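Local coordinates for protein ABC transporter (Caldanaerobius, PDB 4G68) that probably binds xylan-derived oligosaccharides as the extracellular solute-binding component of an ABC transporter, delivering them for uptake during xylan utilization, at residues A239-L242 and Q243-V246; I365-S368 and K369-P372. One frame throughout, in Å; residues are numbered along the deposited sequence.

Contact 1 (A239-L242 and Q243-V246)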
loop_
_atom_site.group_PDB
_atom_site.type_symbol
_atom_site.label_atom_id
_atom_site.label_comp_id
_atom_site.label_asym_id
_atom_site.label_seq_id
_atom_site.Cartn_x
_atom_site.Cartn_y
_atom_site.Cartn_z
ATOM N N ALA C 239 19.328 -5.158 -4.348
ATOM C CA ALA C 239 19.038 -5.314 -5.777
ATOM C C ALA C 239 19.545 -6.701 -6.187
ATOM O O ALA C 239 18.826 -7.479 -6.834
ATOM C CB ALA C 239 19.672 -4.208 -6.596
ATOM N N GLN C 240 20.756 -7.027 -5.752
ATOM C CA GLN C 240 21.292 -8.364 -5.993
ATOM C C GLN C 240 20.272 -9.422 -5.506
ATOM O O GLN C 240 19.899 -10.308 -6.266
ATOM C CB GLN C 240 22.666 -8.557 -5.332
ATOM C CG GLN C 240 23.307 -9.920 -5.614
ATOM C CD GLN C 240 23.368 -10.217 -7.087
ATOM O OE1 GLN C 240 24.154 -9.622 -7.822
ATOM N NE2 GLN C 240 22.511 -11.119 -7.538
ATOM N N LYS C 241 19.811 -9.304 -4.262
ATOM C CA LYS C 241 18.785 -10.256 -3.764
ATOM C C LYS C 241 17.440 -10.313 -4.500
ATOM O O LYS C 241 16.781 -11.368 -4.466
ATOM C CB LYS C 241 18.530 -10.068 -2.274
ATOM C CG LYS C 241 19.762 -10.292 -1.418
ATOM C CD LYS C 241 19.400 -11.269 -0.346
ATOM C CE LYS C 241 20.601 -11.813 0.408
ATOM N NZ LYS C 241 21.112 -10.834 1.401
ATOM N N LEU C 242 16.987 -9.198 -5.098
ATOM C CA LEU C 242 15.752 -9.205 -5.900
ATOM C C LEU C 242 15.978 -10.086 -7.166
ATOM O O LEU C 242 15.114 -10.928 -7.541
ATOM C CB LEU C 242 15.413 -7.763 -6.327
ATOM C CG LEU C 242 13.997 -7.149 -6.237
ATOM C CD1 LEU C 242 13.714 -6.377 -7.534
ATOM C CD2 LEU C 242 12.908 -8.172 -6.029
ATOM N N GLN C 243 17.143 -9.886 -7.807
ATOM C CA GLN C 243 17.540 -10.658 -9.034
ATOM C C GLN C 243 17.715 -12.181 -8.765
ATOM O O GLN C 243 17.389 -13.034 -9.618
ATOM C CB GLN C 243 18.779 -10.022 -9.776
ATOM C CG GLN C 243 18.431 -8.647 -10.411
ATOM C CD GLN C 243 19.384 -8.186 -11.522
ATOM O OE1 GLN C 243 18.982 -7.553 -12.548
ATOM N NE2 GLN C 243 20.653 -8.542 -11.349
ATOM N N ASP C 244 18.248 -12.495 -7.585
ATOM C CA ASP C 244 18.258 -13.854 -7.026
ATOM C C ASP C 244 16.880 -14.542 -7.061
ATOM O O ASP C 244 16.741 -15.723 -7.467
ATOM C CB ASP C 244 18.794 -13.786 -5.597
ATOM C CG ASP C 244 20.288 -13.463 -5.569
ATOM O OD1 ASP C 244 20.856 -13.372 -6.673
ATOM O OD2 ASP C 244 20.876 -13.327 -4.471
ATOM N N MET C 245 15.838 -13.809 -6.675
ATOM C CA MET C 245 14.483 -14.358 -6.784
ATOM C C MET C 245 14.102 -14.521 -8.248
ATOM O O MET C 245 13.447 -15.489 -8.616
ATOM C CB MET C 245 13.457 -13.438 -6.084
ATOM C CG MET C 245 13.709 -13.205 -4.590
ATOM S SD MET C 245 12.502 -12.061 -3.862
ATOM C CE MET C 245 10.940 -12.812 -4.463
ATOM N N VAL C 246 14.485 -13.559 -9.089
ATOM C CA VAL C 246 14.185 -13.665 -10.540
ATOM C C VAL C 246 14.830 -14.940 -11.119
ATOM O O VAL C 246 14.119 -15.828 -11.670
ATOM C CB VAL C 246 14.610 -12.402 -11.364
ATOM C CG1 VAL C 246 14.319 -12.605 -12.835
ATOM C CG2 VAL C 246 13.868 -11.137 -10.899
#
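Helix 233-248 of this solute-binding protein carries the contact within its own turns, and the i to i+4 pair Gln-240 and Asp-244 marks its more exposed flank. The regular helical ladder is evidenced by Gln-243 N bonding to Ala-239 O at 3.1 Å and Asp-244 N to Gln-240 O at 3.0 Å, both nearly straight. The next rung, from Met-245 N to Lys-241 O, is weak at 3.4 Å, whereas Val-246 N reaches Leu-242 O at 3.1 Å.

The Gln-240 chain leaves CB opposite the main-chain nitrogen and then folds back at chi2 (53°), which brings the amide alongside the next turn. The side chains of Gln-240 and Asp-244 cross at about a right angle, with amide and carboxylate planes 33° apart. The apolar flank faces other helices: Leu-242 packs on Tyr-206 and Ile-210 of helix 201-215 and on Val-408 and Phe-412 of helix 398-412. Its CD2 lies 4.5 Å from Met-245 SD, a loose approach beside the shared neighbour Tyr-206. Lys-241 directs NZ to a salt bridge with Glu-214, not to Asp-244.

The side-chain bond itself, Gln-240 NE2 to Asp-244 OD1, spans 2.9 Å with an N-H...O angle of 141°; the oxygen lies close to the amide plane, but the donor comes from above the carboxylate plane.

Contact 2 (I365-S368 and K369-P372)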
loop_
_atom_site.group_PDB
_atom_site.type_symbol
_atom_site.label_atom_id
_atom_site.label_comp_id
_atom_site.label_asym_id
_atom_site.label_seq_id
_atom_site.Cartn_x
_atom_site.Cartn_y
_atom_site.Cartn_z
ATOM N N ILE C 365 -17.148 -1.983 16.233
ATOM C CA ILE C 365 -17.211 -3.115 15.275
ATOM C C ILE C 365 -17.189 -4.465 15.999
ATOM O O ILE C 365 -16.456 -4.641 16.945
ATOM C CB ILE C 365 -16.034 -3.103 14.230
ATOM C CG1 ILE C 365 -16.137 -1.907 13.246
ATOM C CG2 ILE C 365 -15.998 -4.400 13.412
ATOM C CD1 ILE C 365 -17.534 -1.567 12.748
ATOM N N ASP C 366 -17.991 -5.414 15.514
ATOM C CA ASP C 366 -18.024 -6.763 16.075
ATOM C C ASP C 366 -16.897 -7.594 15.486
ATOM O O ASP C 366 -16.956 -8.017 14.311
ATOM C CB ASP C 366 -19.384 -7.388 15.777
ATOM C CG ASP C 366 -19.568 -8.772 16.380
ATOM O OD1 ASP C 366 -18.757 -9.273 17.185
ATOM O OD2 ASP C 366 -20.599 -9.372 15.999
ATOM N N GLN C 367 -15.889 -7.801 16.325
ATOM C CA GLN C 367 -14.688 -8.560 16.038
ATOM C C GLN C 367 -14.957 -9.928 15.383
ATOM O O GLN C 367 -14.145 -10.391 14.606
ATOM C CB GLN C 367 -13.857 -8.683 17.329
ATOM C CG GLN C 367 -12.546 -9.477 17.262
ATOM C CD GLN C 367 -11.337 -8.669 16.763
ATOM O OE1 GLN C 367 -10.465 -9.221 16.088
ATOM N NE2 GLN C 367 -11.263 -7.381 17.128
ATOM N N SER C 368 -16.109 -10.531 15.668
ATOM C CA SER C 368 -16.449 -11.847 15.151
ATOM C C SER C 368 -16.823 -11.795 13.644
ATOM O O SER C 368 -16.939 -12.837 12.982
ATOM C CB SER C 368 -17.605 -12.410 15.973
ATOM O OG SER C 368 -18.822 -11.815 15.563
ATOM N N LYS C 369 -17.052 -10.577 13.142
ATOM C CA LYS C 369 -17.346 -10.314 11.737
ATOM C C LYS C 369 -16.069 -10.050 10.906
ATOM O O LYS C 369 -16.080 -10.107 9.678
ATOM C CB LYS C 369 -18.256 -9.103 11.626
ATOM C CG LYS C 369 -19.127 -9.072 10.385
ATOM C CD LYS C 369 -20.315 -8.140 10.627
ATOM C CE LYS C 369 -21.015 -7.723 9.348
ATOM N NZ LYS C 369 -20.104 -6.935 8.487
ATOM N N VAL C 370 -14.971 -9.775 11.574
ATOM C CA VAL C 370 -13.765 -9.430 10.839
ATOM C C VAL C 370 -13.004 -10.679 10.387
ATOM O O VAL C 370 -13.030 -11.693 11.088
ATOM C CB VAL C 370 -12.897 -8.435 11.622
ATOM C CG1 VAL C 370 -13.759 -7.333 12.206
ATOM C CG2 VAL C 370 -12.113 -9.097 12.708
ATOM N N ASP C 371 -12.370 -10.612 9.211
ATOM C CA ASP C 371 -11.805 -11.818 8.632
ATOM C C ASP C 371 -10.547 -12.195 9.398
ATOM O O ASP C 371 -9.789 -11.307 9.763
ATOM C CB ASP C 371 -11.528 -11.653 7.133
ATOM C CG ASP C 371 -11.154 -12.968 6.455
ATOM O OD1 ASP C 371 -12.024 -13.609 5.817
ATOM O OD2 ASP C 371 -9.982 -13.365 6.580
ATOM N N PRO C 372 -10.334 -13.505 9.635
ATOM C CA PRO C 372 -9.158 -13.932 10.370
ATOM C C PRO C 372 -7.854 -13.437 9.784
ATOM O O PRO C 372 -6.941 -13.147 10.543
ATOM C CB PRO C 372 -9.228 -15.462 10.319
ATOM C CG PRO C 372 -10.693 -15.749 10.276
ATOM C CD PRO C 372 -11.308 -14.614 9.479
#
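Between Asp-366 and Val-370 the backbone makes a tight turn, evidenced by two successive i to i+3 hydrogen bonds. Lys-369 N bonds to Asp-366 O at 2.8 Å, and Val-370 N to Gln-367 O at 3.2 Å; in both, the donor stands above the carbonyl plane, by 40° and 68°. Gln-367, Ser-368 and Lys-369 have negative phi and psi, and the chain straightens at Val-370.

Val-370 is the buried side chain of the turn, and its two methyls divide the work. CG1 meets Ile-365 CG2 at 3.9 Å, an apolar touch across the mouth of the turn. CG2, set between the backbone N and carbonyl carbon (CG1 at chi1 -45°), presses on Gln-367 O at 3.1 Å and also approaches Gln-367 OE1 at 3.8 Å. With an alanine here both methyls are gone, which is likely to leave Ile-365 CG2 without its partner and open a gap beside the Gln-367 carbonyl. Ser-368 N gives a weak bond to Asp-366 OD1 at 3.3 Å, and the Ser-368 hydroxyl lies near both oxygens of that carboxylate.

Asp-371 then N-caps helix 372-382, its OD2 accepting from Leu-373 N. The turn lies over helix 332-353, with Ile-365 and Lys-369 on Leu-352 and Val-370 on Tyr-351, while Val-370 and Gln-367 also touch Ile-375 of helix 372-382.

How the contacts relate
From the N terminus, the chain reaches contact 1 first, well inside helix 233-248, and passes through strands 274-278, 297-300 and 317-325 and the long helix 332-353 before contact 2 opens. Contact 1 closes no loop beyond a helical turn; contact 2 closes a short turn between strand 357-358 and helix 372-382. They run in series, neither nesting nor crossing. Their centres are 38 Å apart and their nearest atoms about 23 Å, with no touch. Contact 1 lies on a helix that packs against helices 201-215, 398-412 and 418-429, whereas contact 2 joins helix 332-353 to the start of helix 372-382.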